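Local coordinates for protein probable benzoylformate decarboxylase (Rhodococcus jostii, PDB 7ORX) that belongs to the thiamine diphosphate-dependent enzyme family and holds thiamine diphosphate, anchored through a sodium ion, in a pocket built from two subunits, at residues 384-387 against 388-392; 459-462 against 463-466; 406-409 against 410-414. All blocks are in the same frame, centred on the assembly; numbering follows the deposited sequence.

Contact 1 (384-387 against 388-392)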
loop_
_atom_site.group_PDB
_atom_site.type_symbol
_atom_site.label_atom_id
_atom_site.label_comp_id
_atom_site.label_asym_id
_atom_site.label_seq_id
_atom_site.Cartn_x
_atom_site.Cartn_y
_atom_site.Cartn_z
ATOM N N ASP C 384 -3.650 5.848 -38.474
ATOM C CA ASP C 384 -3.765 5.205 -39.817
ATOM C C ASP C 384 -3.041 6.068 -40.869
ATOM O O ASP C 384 -2.292 5.497 -41.703
ATOM C CB ASP C 384 -5.237 4.964 -40.167
ATOM C CG ASP C 384 -5.833 3.711 -39.535
ATOM O OD1 ASP C 384 -5.111 3.028 -38.775
ATOM O OD2 ASP C 384 -7.027 3.408 -39.814
ATOM N N ALA C 385 -3.223 7.390 -40.817
ATOM C CA ALA C 385 -2.551 8.374 -41.696
ATOM C C ALA C 385 -1.028 8.289 -41.529
ATOM O O ALA C 385 -0.321 8.186 -42.522
ATOM C CB ALA C 385 -3.057 9.753 -41.372
ATOM N N PHE C 386 -0.524 8.346 -40.310
ATOM C CA PHE C 386 0.935 8.311 -40.050
ATOM C C PHE C 386 1.553 7.067 -40.723
ATOM O O PHE C 386 2.532 7.165 -41.454
ATOM C CB PHE C 386 1.168 8.368 -38.533
ATOM C CG PHE C 386 2.615 8.428 -38.164
ATOM C CD1 PHE C 386 3.376 7.297 -38.106
ATOM C CD2 PHE C 386 3.228 9.643 -37.992
ATOM C CE1 PHE C 386 4.733 7.364 -37.852
ATOM C CE2 PHE C 386 4.586 9.726 -37.751
ATOM C CZ PHE C 386 5.334 8.575 -37.681
ATOM N N TRP C 387 0.981 5.894 -40.497
ATOM C CA TRP C 387 1.647 4.616 -40.853
ATOM C C TRP C 387 1.568 4.384 -42.360
ATOM O O TRP C 387 2.457 3.724 -42.936
ATOM C CB TRP C 387 1.055 3.479 -40.021
ATOM C CG TRP C 387 1.466 3.601 -38.588
ATOM C CD1 TRP C 387 0.693 3.921 -37.513
ATOM C CD2 TRP C 387 2.801 3.455 -38.090
ATOM N NE1 TRP C 387 1.451 3.949 -36.372
ATOM C CE2 TRP C 387 2.745 3.676 -36.701
ATOM C CE3 TRP C 387 4.017 3.092 -38.677
ATOM C CZ2 TRP C 387 3.865 3.574 -35.901
ATOM C CZ3 TRP C 387 5.124 2.976 -37.879
ATOM C CH2 TRP C 387 5.044 3.217 -36.511
ATOM N N SER C 388 0.551 4.938 -42.987
ATOM C CA SER C 388 0.290 4.743 -44.436
ATOM C C SER C 388 1.166 5.715 -45.231
ATOM O O SER C 388 1.226 5.603 -46.448
ATOM C CB SER C 388 -1.183 4.906 -44.742
ATOM O OG SER C 388 -1.531 6.276 -44.717
ATOM N N GLN C 389 1.889 6.601 -44.547
ATOM C CA GLN C 389 2.471 7.802 -45.187
ATOM C C GLN C 389 3.917 8.062 -44.720
ATOM O O GLN C 389 4.538 8.876 -45.355
ATOM C CB GLN C 389 1.499 8.941 -44.895
ATOM C CG GLN C 389 1.392 9.960 -46.016
ATOM C CD GLN C 389 0.753 9.420 -47.276
ATOM O OE1 GLN C 389 1.248 9.633 -48.368
ATOM N NE2 GLN C 389 -0.367 8.741 -47.141
ATOM N N MET C 390 4.490 7.364 -43.726
ATOM C CA MET C 390 5.853 7.715 -43.242
ATOM C C MET C 390 6.879 6.680 -43.675
ATOM O O MET C 390 6.486 5.492 -43.788
ATOM C CB MET C 390 5.851 7.851 -41.724
ATOM C CG MET C 390 5.058 9.065 -41.284
ATOM S SD MET C 390 5.832 10.569 -41.854
ATOM C CE MET C 390 6.819 10.937 -40.415
ATOM N N ASP C 391 8.125 7.140 -43.912
ATOM C CA ASP C 391 9.287 6.287 -44.319
ATOM C C ASP C 391 10.343 6.331 -43.214
ATOM O O ASP C 391 11.314 7.072 -43.341
ATOM C CB ASP C 391 9.894 6.685 -45.675
ATOM C CG ASP C 391 11.046 5.819 -46.188
ATOM O OD1 ASP C 391 11.434 4.839 -45.503
ATOM O OD2 ASP C 391 11.564 6.141 -47.282
ATOM N N LEU C 392 10.151 5.503 -42.202
ATOM C CA LEU C 392 11.052 5.324 -41.028
ATOM C C LEU C 392 11.985 4.158 -41.316
ATOM O O LEU C 392 11.477 3.099 -41.660
ATOM C CB LEU C 392 10.174 5.008 -39.818
ATOM C CG LEU C 392 9.487 6.181 -39.126
ATOM C CD1 LEU C 392 9.179 7.291 -40.075
ATOM C CD2 LEU C 392 8.213 5.735 -38.443
#
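Ser-388 meets Asp-384 and Ala-385 in the last part of helix 383-389, and beyond it the chain folds back over the ring of Phe-386. The helix is the middle element of a beta-alpha-beta unit, running from strand 374-378 to strand 398-399. Ser-388 N reaches back four residues to a hydrogen bond of 3.2 Å with Asp-384 O. With chi1 at 75°, OG of the same residue turns back toward the preceding turn and lies 3.2 Å from both Asp-384 O and Ala-385 O, either of which could accept its proton. Gln-389 N donates to Phe-386 O, three residues back, over 3.2 Å. This donor stands well above the carbonyl plane, 59° out of it. The outgoing carbonyl of Gln-389 is taken by Arg-366 of helix 358-368. Met-390 carries the main side-chain contact. Its CG sits over the centre of the Phe-386 ring, 3.6 Å from the ring centroid, a CH-pi approach almost along the ring normal. Because the chain bends at chi2 and again at chi3, CE folds back to 3.7 Å from Phe-386 CE2, whereas SD stays oblique to the ring at 4.8 Å from its centroid, a Met-aromatic contact. Phe-386 also meets Phe-362 edge-to-face and touches Tyr-398, so that the ring packs against helix 358-368 and strand 398-399. On either side of Asp-391 along the chain, Met-390 O and Leu-392 N are both hydrogen-bonded to Thr-247 OG1. Leu-392 returns toward the helix at about a right angle to the side chains of Phe-386 and Trp-387; its CD2 lies near the Phe-386 ring plane, 3.9 Å from CE1 at the edge, and 4.2 Å from Trp-387 CZ3.

Contact 2 (459-462 against 463-466). With NA (sodium ion), chain J; TPP (thiamine diphosphate), chain I.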
loop_
_atom_site.group_PDB
_atom_site.type_symbol
_atom_site.label_atom_id
_atom_site.label_comp_id
_atom_site.label_asym_id
_atom_site.label_seq_id
_atom_site.Cartn_x
_atom_site.Cartn_y
_atom_site.Cartn_z
ATOM N N GLY C 459 -9.108 21.697 -33.555
ATOM C CA GLY C 459 -10.077 22.408 -32.694
ATOM C C GLY C 459 -10.805 21.497 -31.710
ATOM O O GLY C 459 -11.704 21.999 -31.025
ATOM N N THR C 460 -10.412 20.221 -31.613
ATOM C CA THR C 460 -11.184 19.137 -30.958
ATOM C C THR C 460 -10.249 18.064 -30.352
ATOM O O THR C 460 -9.038 17.961 -30.732
ATOM C CB THR C 460 -12.178 18.559 -31.972
ATOM O OG1 THR C 460 -13.207 17.831 -31.302
ATOM C CG2 THR C 460 -11.523 17.655 -32.989
ATOM N N TYR C 461 -10.809 17.280 -29.428
ATOM C CA TYR C 461 -10.301 15.950 -29.007
ATOM C C TYR C 461 -10.825 14.915 -30.007
ATOM O O TYR C 461 -11.871 14.306 -29.773
ATOM C CB TYR C 461 -10.738 15.640 -27.570
ATOM C CG TYR C 461 -10.133 16.495 -26.481
ATOM C CD1 TYR C 461 -8.834 16.970 -26.548
ATOM C CD2 TYR C 461 -10.853 16.767 -25.333
ATOM C CE1 TYR C 461 -8.281 17.708 -25.518
ATOM C CE2 TYR C 461 -10.310 17.502 -24.289
ATOM C CZ TYR C 461 -9.011 17.972 -24.376
ATOM O OH TYR C 461 -8.442 18.677 -23.348
ATOM N N GLY C 462 -10.132 14.771 -31.127
ATOM C CA GLY C 462 -10.599 13.987 -32.289
ATOM C C GLY C 462 -10.819 12.520 -31.965
ATOM O O GLY C 462 -11.892 12.008 -32.327
ATOM N N ALA C 463 -9.858 11.850 -31.310
ATOM C CA ALA C 463 -9.917 10.393 -31.026
ATOM C C ALA C 463 -11.083 10.091 -30.075
ATOM O O ALA C 463 -11.579 8.959 -30.141
ATOM C CB ALA C 463 -8.599 9.895 -30.466
ATOM N N LEU C 464 -11.498 11.057 -29.241
ATOM C CA LEU C 464 -12.654 10.943 -28.302
ATOM C C LEU C 464 -13.982 11.088 -29.036
ATOM O O LEU C 464 -14.973 10.560 -28.501
ATOM C CB LEU C 464 -12.579 12.008 -27.201
ATOM C CG LEU C 464 -11.548 11.781 -26.102
ATOM C CD1 LEU C 464 -11.900 12.663 -24.911
ATOM C CD2 LEU C 464 -11.459 10.295 -25.722
ATOM N N ARG C 465 -14.013 11.836 -30.152
ATOM C CA ARG C 465 -15.159 11.849 -31.100
ATOM C C ARG C 465 -15.225 10.507 -31.833
ATOM O O ARG C 465 -16.342 9.995 -31.965
ATOM C CB ARG C 465 -15.044 13.010 -32.083
ATOM C CG ARG C 465 -15.260 14.380 -31.455
ATOM C CD ARG C 465 -15.489 15.428 -32.532
ATOM N NE ARG C 465 -15.979 16.644 -31.916
ATOM C CZ ARG C 465 -17.216 16.818 -31.484
ATOM N NH1 ARG C 465 -18.109 15.850 -31.605
ATOM N NH2 ARG C 465 -17.548 17.951 -30.893
ATOM N N GLY C 466 -14.065 9.947 -32.241
ATOM C CA GLY C 466 -13.877 8.559 -32.752
ATOM C C GLY C 466 -14.495 7.499 -31.852
ATOM O O GLY C 466 -15.145 6.575 -32.372
HETATM NA NA NA J . -7.380 17.706 -31.857
HETATM N "N1'" TPP I . -6.072 12.773 -20.144
HETATM C "C2'" TPP I . -4.859 12.215 -20.252
HETATM C CM2 TPP I . -3.794 12.657 -19.302
HETATM N "N3'" TPP I . -4.531 11.280 -21.142
HETATM C "C4'" TPP I . -5.489 10.864 -21.986
HETATM N "N4'" TPP I . -5.131 9.918 -22.865
HETATM C "C5'" TPP I . -6.797 11.403 -21.963
HETATM C "C6'" TPP I . -7.023 12.358 -20.990
HETATM C "C7'" TPP I . -7.894 10.971 -22.924
HETATM N N3 TPP I . -7.652 11.374 -24.331
HETATM C C2 TPP I . -7.339 10.485 -25.278
HETATM S S1 TPP I . -7.192 11.185 -26.837
HETATM C C5 TPP I . -7.579 12.734 -26.151
HETATM C C4 TPP I . -7.716 12.687 -24.801
HETATM C CM4 TPP I . -7.957 13.864 -23.901
HETATM C C6 TPP I . -7.781 13.934 -27.036
HETATM C C7 TPP I . -6.505 14.634 -27.399
HETATM O O7 TPP I . -6.465 14.697 -28.837
HETATM P PA TPP I . -5.507 15.723 -29.597
HETATM O O1A TPP I . -4.126 15.923 -29.065
HETATM O O2A TPP I . -6.338 16.955 -29.722
HETATM O O3A TPP I . -5.430 14.895 -30.969
HETATM P PB TPP I . -6.638 14.431 -31.958
HETATM O O1B TPP I . -6.016 13.711 -33.144
HETATM O O2B TPP I . -7.571 13.553 -31.152
HETATM O O3B TPP I . -7.293 15.735 -32.360
HETATM O O HOH W 1 -5.488 17.596 -33.275
#
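Thr-460 and Arg-465 meet obliquely at the start of helix 462-470, the threonine hydroxyl lying near the guanidinium plane at its edge, with OG1 3.1 Å from Arg-465 NE. The arginine chain is extended from CG to NE and runs back alongside the loop; its NH2 forms a salt bridge with Asp-480, and Thr-460 OG1 bonds Leu-479 O and Asp-480. Tyr-461 and Leu-464 turn instead to the cofactor. Their CB atoms pack at 4.1 Å, beyond which the tyrosine ring presents one face to thiamine diphosphate, with CM4 4.0 Å above the ring centre, while Leu-464 CG comes within 4.1 Å of C5 of the thiazolium ring. Tyr-461 OH is hydrogen-bonded to Asn-26 of a neighbouring subunit, so this side chain links the cofactor to that subunit. The backbone of Gly-462 and Ala-463 takes the diphosphate. Ala-463 N donates to O2B of thiamine diphosphate over 2.9 Å. A weak bond runs from Gly-462 N to O3B of the same group; an N-H-lined helix start of this kind would be expected to help balance the phosphate charge. Thr-460 O binds the sodium ion beside O2A and O3B. Asp-431 and Asn-458 complete its protein ligands, the GDG...NN metal motif of the family. In the first turn, Arg-465 N is bonded to Tyr-461 O and Gly-466 N to Gly-462 O. The turn follows strand 452-457, which lies between strands 425-430 and 520-525 of the parallel sheet, and leads directly into helix 462-470.

Contact 3 (406-409 against 410-414). With TPP (thiamine diphosphate), chain I.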
loop_
_atom_site.group_PDB
_atom_site.type_symbol
_atom_site.label_atom_id
_atom_site.label_comp_id
_atom_site.label_asym_id
_atom_site.label_seq_id
_atom_site.Cartn_x
_atom_site.Cartn_y
_atom_site.Cartn_z
ATOM N N LEU C 406 -1.416 11.466 -21.802
ATOM C CA LEU C 406 -1.096 12.668 -22.624
ATOM C C LEU C 406 -0.229 13.603 -21.786
ATOM O O LEU C 406 -0.274 13.513 -20.553
ATOM C CB LEU C 406 -2.353 13.351 -23.157
ATOM C CG LEU C 406 -3.162 12.528 -24.160
ATOM C CD1 LEU C 406 -4.241 13.400 -24.787
ATOM C CD2 LEU C 406 -2.266 11.898 -25.230
ATOM N N GLY C 407 0.579 14.406 -22.460
ATOM C CA GLY C 407 1.608 15.261 -21.843
ATOM C C GLY C 407 2.971 14.617 -21.900
ATOM O O GLY C 407 3.881 15.126 -21.232
ATOM N N PHE C 408 3.091 13.543 -22.671
ATOM C CA PHE C 408 4.377 12.912 -23.013
ATOM C C PHE C 408 5.026 13.625 -24.195
ATOM O O PHE C 408 6.191 13.926 -24.115
ATOM C CB PHE C 408 4.161 11.435 -23.297
ATOM C CG PHE C 408 5.319 10.730 -23.944
ATOM C CD1 PHE C 408 6.298 10.157 -23.171
ATOM C CD2 PHE C 408 5.401 10.597 -25.324
ATOM C CE1 PHE C 408 7.349 9.473 -23.755
ATOM C CE2 PHE C 408 6.448 9.908 -25.907
ATOM C CZ PHE C 408 7.436 9.372 -25.115
ATOM N N GLY C 409 4.295 13.884 -25.273
ATOM C CA GLY C 409 4.879 14.253 -26.580
ATOM C C GLY C 409 5.720 15.516 -26.564
ATOM O O GLY C 409 6.932 15.441 -26.862
ATOM N N LEU C 410 5.139 16.655 -26.230
ATOM C CA LEU C 410 5.908 17.919 -26.300
ATOM C C LEU C 410 7.187 17.779 -25.493
ATOM O O LEU C 410 8.271 17.986 -26.029
ATOM C CB LEU C 410 5.052 19.097 -25.825
ATOM C CG LEU C 410 5.247 20.317 -26.709
ATOM C CD1 LEU C 410 4.129 21.339 -26.540
ATOM C CD2 LEU C 410 6.605 20.917 -26.437
ATOM N N PRO C 411 7.110 17.433 -24.190
ATOM C CA PRO C 411 8.302 17.292 -23.370
ATOM C C PRO C 411 9.225 16.182 -23.873
ATOM O O PRO C 411 10.399 16.395 -23.895
ATOM C CB PRO C 411 7.741 16.956 -21.992
ATOM C CG PRO C 411 6.382 17.575 -22.008
ATOM C CD PRO C 411 5.891 17.220 -23.397
ATOM N N ALA C 412 8.712 15.031 -24.270
ATOM C CA ALA C 412 9.613 13.929 -24.664
ATOM C C ALA C 412 10.374 14.387 -25.890
ATOM O O ALA C 412 11.518 14.000 -26.008
ATOM C CB ALA C 412 8.883 12.649 -24.923
ATOM N N ALA C 413 9.778 15.195 -26.748
ATOM C CA ALA C 413 10.454 15.671 -27.971
ATOM C C ALA C 413 11.659 16.496 -27.561
ATOM O O ALA C 413 12.756 16.299 -28.103
ATOM C CB ALA C 413 9.521 16.520 -28.814
ATOM N N VAL C 414 11.443 17.425 -26.638
ATOM C CA VAL C 414 12.510 18.333 -26.137
ATOM C C VAL C 414 13.605 17.442 -25.566
ATOM O O VAL C 414 14.753 17.638 -25.903
ATOM C CB VAL C 414 11.955 19.291 -25.077
ATOM C CG1 VAL C 414 13.045 19.998 -24.325
ATOM C CG2 VAL C 414 10.969 20.282 -25.677
HETATM N "N1'" TPP I . -6.072 12.773 -20.144
HETATM C "C2'" TPP I . -4.859 12.215 -20.252
HETATM C CM2 TPP I . -3.794 12.657 -19.302
HETATM N "N3'" TPP I . -4.531 11.280 -21.142
HETATM C "C4'" TPP I . -5.489 10.864 -21.986
HETATM N "N4'" TPP I . -5.131 9.918 -22.865
HETATM C "C5'" TPP I . -6.797 11.403 -21.963
HETATM C "C6'" TPP I . -7.023 12.358 -20.990
HETATM C "C7'" TPP I . -7.894 10.971 -22.924
HETATM N N3 TPP I . -7.652 11.374 -24.331
HETATM C C2 TPP I . -7.339 10.485 -25.278
HETATM S S1 TPP I . -7.192 11.185 -26.837
HETATM C C5 TPP I . -7.579 12.734 -26.151
HETATM C C4 TPP I . -7.716 12.687 -24.801
HETATM C CM4 TPP I . -7.957 13.864 -23.901
HETATM C C6 TPP I . -7.781 13.934 -27.036
HETATM C C7 TPP I . -6.505 14.634 -27.399
HETATM O O7 TPP I . -6.465 14.697 -28.837
HETATM P PA TPP I . -5.507 15.723 -29.597
HETATM O O1A TPP I . -4.126 15.923 -29.065
HETATM O O2A TPP I . -6.338 16.955 -29.722
HETATM O O3A TPP I . -5.430 14.895 -30.969
HETATM P PB TPP I . -6.638 14.431 -31.958
HETATM O O1B TPP I . -6.016 13.711 -33.144
HETATM O O2B TPP I . -7.571 13.553 -31.152
HETATM O O3B TPP I . -7.293 15.735 -32.360
#
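The Phe-408 ring carries the methyl group of Ala-412 on one face: CB lies 3.6 Å from the ring centroid, 13° off the normal, a CH-pi contact one helical turn apart. Chi1 of 167° sets CG opposite the phenylalanine N and brings the ring over that methyl. Around the ring stand Pro-401, Val-376 of strand 374-378, and Asp-58 and Leu-62 of helix 50-64. The same pair is joined through the backbone, Ala-412 N donating to Phe-408 O over 2.8 Å with a nearly straight C=O...N line, and Ala-413 N repeats this with Gly-409 O at 2.9 Å. This is the N-terminal turn of helix 409-418, entered from the cofactor-binding loop. Pro-411, lacking an N-H, fits into that first turn with CD 3.4 Å from Phe-408 O. Glu-378 OE1 accepts a hydrogen bond from Phe-408 N. Upstream, Leu-406 N donates to N3' of thiamine diphosphate over 3.2 Å. The Leu-406 side chain touches both cofactor rings, CG 3.5 Å from N3' of the aminopyrimidine and CD1 3.5 Å from C4 of the thiazolium, consistent with the bulky apolar residue that supports the bent V conformation in this family.

How the contacts relate
All three contacts lie within the C-terminal thiamine diphosphate-binding region, and contacts 2 and 3 share one cofactor molecule. Segment 459-466 takes the diphosphate and the sodium ion, 406-414 the aminopyrimidine, and both touch the thiazolium between; their nearest atoms are about 6 Å apart and their centres 19 Å, with the cofactor spanning the gap. Contact 1 is more remote: its centre is 20 Å from each of the others, and the side chain of Ala-385 is about 10 Å from thiamine diphosphate. It connects to contact 3 through strand 374-378, whose residues pack against both Phe-386 and Phe-408.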